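PDB 2ESB: dual specificity protein phosphatase 18 from Homo sapiens, which removes phosphate from tyrosine, serine and threonine residues of proteins, preferring phosphotyrosine over phosphothreonine in MAP kinase peptides. Local coordinates for residues Q22-L27 against S92-Q97; L39-N44 against E62-M67. All blocks are in the same frame, centred on the assembly; numbering follows the deposited sequence.

Contact 1. Residues Q22-L27 against S92-Q97; sequences QITKSL and SVEMKQ. With ACT (acetate ion), chain B.
The Ser26 hydroxyl, in the tight turn after strand 21-24, meets the carboxylate of Glu94 in the last turn of helix 83-95. On that helix, Val93 touches Thr100 of strand 100-103 and the loop residue Thr47. Next comes Glu94 itself: its CG is anti to the backbone N (chi1 178°) and the chain runs on extended, which carries the carboxylate across to the turn. Ser26 OG donates to Glu94 OE1 over 2.6 Å, on the anti side of the carboxylate and 20° out of its plane. A water gives the same OE1 a second bond of 2.8 Å and also lies 2.7 Å from Thr24 OG1. With an alanine in place of Glu94, the Ser26 hydroxyl would probably lose its acceptor and the Lys25 chain would be freer to swing. The receiving piece is the turn of the beta hairpin formed by strands 21-24 and 27-30. Ile23 N and Thr24 N both donate to Leu27 O, as in a classic beta bulge, while Ser26 N bonds Thr24 OG1 at 3.1 Å in an ST turn. Lys25 crosses Glu94 at about a right angle, its CE 3.6 Å from Glu94 CD. Lys25 NZ stays 4.6 Å from Glu94 OE2, too far for a salt bridge, though the opposite charges probably still attract. An acetate, probably from the crystallisation liquor, accepts from Lys25 N at ACT O (2.6 Å, 166°). Past Glu94, Gln97 takes positive phi as the C-prime residue of a Schellman motif, its N bonding Glu94 O at 2.8 Å.

Contact 2. Residues L39-N44 against E62-M67; sequences LMLSSN and EDIQYM
Leu41 and Ile64 meet methyl to methyl, with Leu41 CD1 3.8 Å from Ile64 CD1. The same Ile64 methyl also lies 3.9 Å from Leu41 CB, so it rests along the root of the leucine too. The two side chains cross at about a right angle. Ile64 gets there with CG1 beside the backbone N (chi1 -65°) and CD1 fully extended beyond it. Tyr66 points its phenol end at Leu41 head-on, the two side chains coming from opposite directions, and its OH stands 4.0 Å from Leu41 CD1. That hydroxyl is hydrogen-bonded to the backbone N of Tyr61, a residue the Leu41 side chain also touches. Val49 lies against both Ile64 and Tyr66, tying this packed side to the neighbouring strand 48-51. Short helix 38-43 lies in the beta-alpha-beta crossover from strand 27-30 to strand 48-51, and here it covers the start of edge strand 65-68. The other side is looser: Ser42 and Ser43 are exposed on the helix, and Glu62 and Asp63, exposed in the loop before Ile64, make no contact with it. At the helix end, Asn44 ND2 donates to Met40 O at 2.8 Å, nearly straight at 171°. Since no hydrogen bond or charge pair joins the two segments, helix 38-43 and the residues at the start of the strand meet by van der Waals packing of mainly apolar groups.

How the contacts relate
From the N terminus the chain first makes the hairpin of strands 21-24 and 27-30, whose turn is met by residues 92-97, closing the long loop of contact 1. Nested inside that loop, contact 2 closes a shorter one: helix 38-43, strand 48-51, then the return to 62-67. Strand 65-68 leads on to helix 83-95, which carries the second half of contact 1. The two contacts therefore tie opposite margins of one mixed sheet to helices, with centres about 13 Å apart and no touch between them. After contact 1, strand 100-103 enters the middle of the sheet and leads to Cys104, the predicted phosphocysteine nucleophile.

Contact 1. Residues Q22-L27 against S92-Q97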
ATOM      1  N   GLN A  22       6.813  -9.517   0.794  1.00 14.32           N
ATOM      2  CA  GLN A  22       7.615  -8.640   1.622  1.00 13.88           C
ATOM      3  C   GLN A  22       8.122  -7.444   0.815  1.00 15.44           C
ATOM      4  O   GLN A  22       8.693  -7.610  -0.261  1.00 12.56           O
ATOM      5  CB  GLN A  22       8.790  -9.400   2.243  1.00 10.87           C
ATOM      6  CG  GLN A  22       9.605  -8.509   3.182  1.00 15.60           C
ATOM      7  CD  GLN A  22      10.540  -9.286   4.100  1.00 16.81           C
ATOM      8  OE1 GLN A  22      10.977 -10.381   3.781  1.00 17.67           O
ATOM      9  NE2 GLN A  22      10.859  -8.699   5.239  1.00 16.49           N
ATOM     10  N   ILE A  23       7.909  -6.236   1.330  1.00 12.46           N
ATOM     11  CA  ILE A  23       8.347  -5.042   0.617  1.00  7.74           C
ATOM     12  C   ILE A  23       9.616  -4.467   1.238  1.00 16.77           C
ATOM     13  O   ILE A  23      10.528  -4.060   0.522  1.00 14.12           O
ATOM     14  CB  ILE A  23       7.258  -3.953   0.599  1.00  9.80           C
ATOM     15  CG1 ILE A  23       5.909  -4.551   0.181  1.00 10.56           C
ATOM     16  CG2 ILE A  23       7.664  -2.832  -0.357  1.00 11.60           C
ATOM     17  CD1 ILE A  23       5.936  -5.344  -1.124  1.00 17.36           C
ATOM     18  N   THR A  24       9.672  -4.419   2.567  1.00 12.34           N
ATOM     19  CA  THR A  24      10.855  -3.910   3.258  1.00 10.03           C
ATOM     20  C   THR A  24      11.080  -4.834   4.438  1.00 19.14           C
ATOM     21  O   THR A  24      10.365  -5.814   4.599  1.00 14.29           O
ATOM     22  CB  THR A  24      10.654  -2.487   3.807  1.00 11.83           C
ATOM     23  OG1 THR A  24       9.750  -2.539   4.915  1.00 14.47           O
ATOM     24  CG2 THR A  24      10.090  -1.546   2.713  1.00  7.67           C
ATOM     25  N   LYS A  25      12.062  -4.521   5.273  1.00 11.91           N
ATOM     26  CA  LYS A  25      12.335  -5.363   6.429  1.00 14.85           C
ATOM     27  C   LYS A  25      11.151  -5.406   7.390  1.00 17.30           C
ATOM     28  O   LYS A  25      11.012  -6.356   8.155  1.00 15.49           O
ATOM     29  CB  LYS A  25      13.578  -4.862   7.171  1.00 20.33           C
ATOM     30  CG  LYS A  25      13.446  -3.460   7.759  1.00 16.59           C
ATOM     31  CD  LYS A  25      14.705  -3.102   8.522  1.00 21.15           C
ATOM     32  CE  LYS A  25      14.526  -1.872   9.387  1.00 26.61           C
ATOM     33  NZ  LYS A  25      15.729  -1.671  10.250  1.00 29.99           N
ATOM     34  N   SER A  26      10.280  -4.400   7.341  1.00 13.36           N
ATOM     35  CA  SER A  26       9.139  -4.373   8.261  1.00 16.38           C
ATOM     36  C   SER A  26       7.776  -4.136   7.611  1.00 16.25           C
ATOM     37  O   SER A  26       6.801  -3.807   8.300  1.00 20.57           O
ATOM     38  CB  SER A  26       9.351  -3.293   9.317  1.00 15.16           C
ATOM     39  OG  SER A  26       9.196  -2.009   8.741  1.00 19.24           O
ATOM     40  N   LEU A  27       7.700  -4.268   6.295  1.00 10.57           N
ATOM     41  CA  LEU A  27       6.428  -4.056   5.618  1.00 10.27           C
ATOM     42  C   LEU A  27       6.147  -5.146   4.606  1.00 11.09           C
ATOM     43  O   LEU A  27       7.044  -5.552   3.861  1.00 11.90           O
ATOM     44  CB  LEU A  27       6.418  -2.703   4.916  1.00 12.07           C
ATOM     45  CG  LEU A  27       5.124  -2.373   4.161  1.00 12.86           C
ATOM     46  CD1 LEU A  27       3.970  -2.224   5.153  1.00  8.10           C
ATOM     47  CD2 LEU A  27       5.326  -1.074   3.361  1.00 10.31           C
ATOM     48  N   SER A  92       6.422   3.991  12.707  1.00 15.51           N
ATOM     49  CA  SER A  92       6.451   3.820  14.165  1.00 11.97           C
ATOM     50  C   SER A  92       6.526   2.354  14.562  1.00 15.23           C
ATOM     51  O   SER A  92       7.230   2.002  15.509  1.00 16.24           O
ATOM     52  CB  SER A  92       5.224   4.448  14.816  1.00 13.66           C
ATOM     53  OG  SER A  92       5.199   5.842  14.584  1.00 27.05           O
ATOM     54  N   VAL A  93       5.785   1.504  13.852  1.00 12.18           N
ATOM     55  CA  VAL A  93       5.807   0.067  14.123  1.00 11.26           C
ATOM     56  C   VAL A  93       7.222  -0.437  13.905  1.00 12.06           C
ATOM     57  O   VAL A  93       7.746  -1.216  14.705  1.00 16.17           O
ATOM     58  CB  VAL A  93       4.842  -0.704  13.184  1.00 12.26           C
ATOM     59  CG1 VAL A  93       5.050  -2.213  13.317  1.00  7.83           C
ATOM     60  CG2 VAL A  93       3.407  -0.356  13.534  1.00  9.89           C
ATOM     61  N   GLU A  94       7.854   0.013  12.829  1.00 12.22           N
ATOM     62  CA  GLU A  94       9.214  -0.425  12.553  1.00 12.03           C
ATOM     63  C   GLU A  94      10.151   0.031  13.668  1.00 17.17           C
ATOM     64  O   GLU A  94      10.982  -0.736  14.145  1.00 15.80           O
ATOM     65  CB  GLU A  94       9.705   0.134  11.215  1.00 14.54           C
ATOM     66  CG  GLU A  94      11.157  -0.248  10.899  1.00 13.76           C
ATOM     67  CD  GLU A  94      11.595   0.200   9.518  1.00 21.29           C
ATOM     68  OE1 GLU A  94      11.247  -0.475   8.527  1.00 20.31           O
ATOM     69  OE2 GLU A  94      12.279   1.238   9.424  1.00 27.25           O
ATOM     70  N   MET A  95      10.006   1.285  14.086  1.00 16.58           N
ATOM     71  CA  MET A  95      10.846   1.827  15.147  1.00 21.82           C
ATOM     72  C   MET A  95      10.704   1.023  16.424  1.00 24.80           C
ATOM     73  O   MET A  95      11.645   0.922  17.213  1.00 20.95           O
ATOM     74  CB  MET A  95      10.494   3.289  15.414  1.00 19.68           C
ATOM     75  CG  MET A  95      10.769   4.196  14.218  1.00 21.47           C
ATOM     76  SD  MET A  95      12.411   3.873  13.530  1.00 45.68           S
ATOM     77  CE  MET A  95      13.397   4.938  14.572  1.00 39.90           C
ATOM     78  N   LYS A  96       9.532   0.434  16.620  1.00 18.01           N
ATOM     79  CA  LYS A  96       9.281  -0.367  17.807  1.00 18.38           C
ATOM     80  C   LYS A  96       9.613  -1.832  17.572  1.00 21.12           C
ATOM     81  O   LYS A  96       9.171  -2.697  18.325  1.00 18.51           O
ATOM     82  CB  LYS A  96       7.816  -0.213  18.237  1.00 23.97           C
ATOM     83  CG  LYS A  96       7.436   1.239  18.497  1.00 30.11           C
ATOM     84  CD  LYS A  96       6.400   1.385  19.591  1.00 42.37           C
ATOM     85  CE  LYS A  96       6.331   2.833  20.054  1.00 42.99           C
ATOM     86  NZ  LYS A  96       5.559   2.979  21.316  1.00 57.92           N
ATOM     87  N   GLN A  97      10.377  -2.108  16.514  1.00 15.53           N
ATOM     88  CA  GLN A  97      10.790  -3.473  16.191  1.00 21.01           C
ATOM     89  C   GLN A  97       9.651  -4.415  15.819  1.00 19.94           C
ATOM     90  O   GLN A  97       9.744  -5.626  16.036  1.00 16.72           O
ATOM     91  CB  GLN A  97      11.570  -4.088  17.365  1.00 21.62           C
ATOM     92  CG  GLN A  97      12.790  -3.292  17.788  1.00 42.84           C
ATOM     93  CD  GLN A  97      13.766  -3.093  16.649  1.00 55.25           C
ATOM     94  OE1 GLN A  97      14.261  -4.058  16.061  1.00 69.36           O
ATOM     95  NE2 GLN A  97      14.049  -1.835  16.328  1.00 64.76           N
TER
HETATM   96  C   ACT B1001      15.034  -2.459   4.572  1.00 34.95           C
HETATM   97  O   ACT B1001      13.797  -2.621   4.684  1.00 34.60           O
HETATM   98  OXT ACT B1001      15.633  -1.433   4.971  1.00 33.34           O
HETATM   99  CH3 ACT B1001      15.826  -3.603   3.903  1.00 23.81           C
HETATM  100  O   HOH W   1      10.519  -0.150   5.818  1.00 33.11           O

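Contact 2. Residues L39-N44 against E62-M67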
ATOM      1  N   LEU A  39      -0.967 -18.726  10.937  1.00 18.07           N
ATOM      2  CA  LEU A  39       0.395 -19.243  10.819  1.00 22.00           C
ATOM      3  C   LEU A  39       1.305 -18.339  10.012  1.00 20.42           C
ATOM      4  O   LEU A  39       2.468 -18.137  10.361  1.00 18.95           O
ATOM      5  CB  LEU A  39       0.388 -20.633  10.179  1.00 21.95           C
ATOM      6  CG  LEU A  39      -0.056 -21.777  11.087  1.00 40.73           C
ATOM      7  CD1 LEU A  39       0.000 -23.090  10.313  1.00 50.90           C
ATOM      8  CD2 LEU A  39       0.843 -21.835  12.309  1.00 46.70           C
ATOM      9  N   MET A  40       0.766 -17.802   8.926  1.00 21.56           N
ATOM     10  CA  MET A  40       1.525 -16.930   8.058  1.00 23.50           C
ATOM     11  C   MET A  40       1.876 -15.630   8.766  1.00 18.94           C
ATOM     12  O   MET A  40       2.960 -15.080   8.574  1.00 19.34           O
ATOM     13  CB  MET A  40       0.722 -16.637   6.796  1.00 23.08           C
ATOM     14  CG  MET A  40       1.571 -16.098   5.667  1.00 37.33           C
ATOM     15  SD  MET A  40       0.687 -16.204   4.120  1.00 42.49           S
ATOM     16  CE  MET A  40       0.850 -17.933   3.794  1.00 36.04           C
ATOM     17  N   LEU A  41       0.951 -15.128   9.573  1.00 15.87           N
ATOM     18  CA  LEU A  41       1.202 -13.897  10.309  1.00 13.05           C
ATOM     19  C   LEU A  41       2.299 -14.135  11.349  1.00 16.82           C
ATOM     20  O   LEU A  41       3.267 -13.373  11.445  1.00 18.56           O
ATOM     21  CB  LEU A  41      -0.075 -13.423  11.012  1.00 12.65           C
ATOM     22  CG  LEU A  41      -1.218 -13.000  10.084  1.00 10.66           C
ATOM     23  CD1 LEU A  41      -2.447 -12.693  10.912  1.00 14.23           C
ATOM     24  CD2 LEU A  41      -0.803 -11.790   9.245  1.00 17.76           C
ATOM     25  N   SER A  42       2.165 -15.198  12.132  1.00 13.96           N
ATOM     26  CA  SER A  42       3.172 -15.451  13.153  1.00 19.10           C
ATOM     27  C   SER A  42       4.537 -15.817  12.567  1.00 19.47           C
ATOM     28  O   SER A  42       5.572 -15.361  13.064  1.00 18.63           O
ATOM     29  CB  SER A  42       2.690 -16.540  14.125  1.00 21.48           C
ATOM     30  OG  SER A  42       2.360 -17.727  13.442  1.00 28.33           O
ATOM     31  N   SER A  43       4.548 -16.606  11.496  1.00 17.09           N
ATOM     32  CA  SER A  43       5.806 -17.023  10.888  1.00 21.12           C
ATOM     33  C   SER A  43       6.573 -15.853  10.257  1.00 27.38           C
ATOM     34  O   SER A  43       7.794 -15.895  10.143  1.00 23.37           O
ATOM     35  CB  SER A  43       5.556 -18.105   9.837  1.00 25.44           C
ATOM     36  OG  SER A  43       5.067 -17.532   8.640  1.00 49.48           O
ATOM     37  N   ASN A  44       5.858 -14.817   9.830  1.00 19.03           N
ATOM     38  CA  ASN A  44       6.507 -13.651   9.252  1.00 13.29           C
ATOM     39  C   ASN A  44       6.610 -12.563  10.314  1.00 20.12           C
ATOM     40  O   ASN A  44       6.926 -11.410  10.017  1.00 16.85           O
ATOM     41  CB  ASN A  44       5.717 -13.148   8.045  1.00 17.10           C
ATOM     42  CG  ASN A  44       5.891 -14.037   6.833  1.00 20.79           C
ATOM     43  OD1 ASN A  44       6.868 -13.916   6.104  1.00 18.59           O
ATOM     44  ND2 ASN A  44       4.953 -14.952   6.628  1.00 15.35           N
ATOM     45  N   GLU A  62      -4.515 -13.182  18.659  1.00 19.89           N
ATOM     46  CA  GLU A  62      -3.828 -12.704  19.847  1.00 21.09           C
ATOM     47  C   GLU A  62      -2.462 -12.099  19.547  1.00 17.84           C
ATOM     48  O   GLU A  62      -1.729 -12.586  18.689  1.00 20.06           O
ATOM     49  CB  GLU A  62      -3.660 -13.868  20.829  1.00 30.75           C
ATOM     50  CG  GLU A  62      -4.025 -13.541  22.267  1.00 54.82           C
ATOM     51  CD  GLU A  62      -5.401 -12.915  22.379  1.00 65.36           C
ATOM     52  OE1 GLU A  62      -5.522 -11.697  22.124  1.00 70.00           O
ATOM     53  OE2 GLU A  62      -6.362 -13.642  22.711  1.00 70.00           O
ATOM     54  N   ASP A  63      -2.138 -11.024  20.258  1.00 19.78           N
ATOM     55  CA  ASP A  63      -0.849 -10.357  20.119  1.00 13.18           C
ATOM     56  C   ASP A  63      -0.565  -9.707  18.766  1.00 14.02           C
ATOM     57  O   ASP A  63       0.586  -9.475  18.396  1.00 19.96           O
ATOM     58  CB  ASP A  63       0.255 -11.341  20.479  1.00 17.92           C
ATOM     59  CG  ASP A  63       0.172 -11.784  21.934  1.00 30.34           C
ATOM     60  OD1 ASP A  63       0.502 -12.950  22.219  1.00 28.80           O
ATOM     61  OD2 ASP A  63      -0.225 -10.957  22.789  1.00 30.30           O
ATOM     62  N   ILE A  64      -1.620  -9.426  18.022  1.00 15.32           N
ATOM     63  CA  ILE A  64      -1.469  -8.727  16.757  1.00 12.42           C
ATOM     64  C   ILE A  64      -2.421  -7.546  16.853  1.00 11.54           C
ATOM     65  O   ILE A  64      -3.536  -7.685  17.359  1.00 12.42           O
ATOM     66  CB  ILE A  64      -1.845  -9.617  15.557  1.00 14.22           C
ATOM     67  CG1 ILE A  64      -0.855 -10.787  15.470  1.00 18.52           C
ATOM     68  CG2 ILE A  64      -1.824  -8.786  14.274  1.00  9.09           C
ATOM     69  CD1 ILE A  64      -1.126 -11.762  14.342  1.00 20.16           C
ATOM     70  N   GLN A  65      -1.965  -6.379  16.411  1.00  7.62           N
ATOM     71  CA  GLN A  65      -2.789  -5.172  16.441  1.00 13.00           C
ATOM     72  C   GLN A  65      -3.430  -4.978  15.073  1.00 13.06           C
ATOM     73  O   GLN A  65      -2.776  -5.188  14.056  1.00 12.61           O
ATOM     74  CB  GLN A  65      -1.924  -3.951  16.787  1.00 11.02           C
ATOM     75  CG  GLN A  65      -2.736  -2.697  17.066  1.00 12.89           C
ATOM     76  CD  GLN A  65      -1.864  -1.450  17.174  1.00 15.59           C
ATOM     77  OE1 GLN A  65      -0.760  -1.497  17.722  1.00 15.65           O
ATOM     78  NE2 GLN A  65      -2.362  -0.327  16.655  1.00 15.41           N
ATOM     79  N   TYR A  66      -4.704  -4.582  15.050  1.00 10.55           N
ATOM     80  CA  TYR A  66      -5.429  -4.385  13.793  1.00 13.55           C
ATOM     81  C   TYR A  66      -6.079  -3.009  13.690  1.00 16.98           C
ATOM     82  O   TYR A  66      -6.409  -2.390  14.700  1.00 13.14           O
ATOM     83  CB  TYR A  66      -6.560  -5.424  13.644  1.00 15.67           C
ATOM     84  CG  TYR A  66      -6.118  -6.872  13.586  1.00 12.60           C
ATOM     85  CD1 TYR A  66      -5.776  -7.565  14.746  1.00 11.65           C
ATOM     86  CD2 TYR A  66      -6.042  -7.543  12.369  1.00  7.52           C
ATOM     87  CE1 TYR A  66      -5.370  -8.898  14.699  1.00 16.86           C
ATOM     88  CE2 TYR A  66      -5.630  -8.890  12.307  1.00  9.02           C
ATOM     89  CZ  TYR A  66      -5.298  -9.557  13.475  1.00 15.26           C
ATOM     90  OH  TYR A  66      -4.905 -10.879  13.429  1.00 10.81           O
ATOM     91  N   MET A  67      -6.261  -2.540  12.463  1.00 15.84           N
ATOM     92  CA  MET A  67      -6.950  -1.280  12.224  1.00 18.16           C
ATOM     93  C   MET A  67      -7.506  -1.341  10.809  1.00 18.73           C
ATOM     94  O   MET A  67      -7.102  -2.183  10.003  1.00 12.84           O
ATOM     95  CB  MET A  67      -6.018  -0.074  12.373  1.00 14.90           C
ATOM     96  CG  MET A  67      -5.080   0.150  11.209  1.00 14.34           C
ATOM     97  SD  MET A  67      -4.149   1.675  11.465  1.00 20.69           S
ATOM     98  CE  MET A  67      -5.388   2.852  10.870  1.00 22.43           C
TER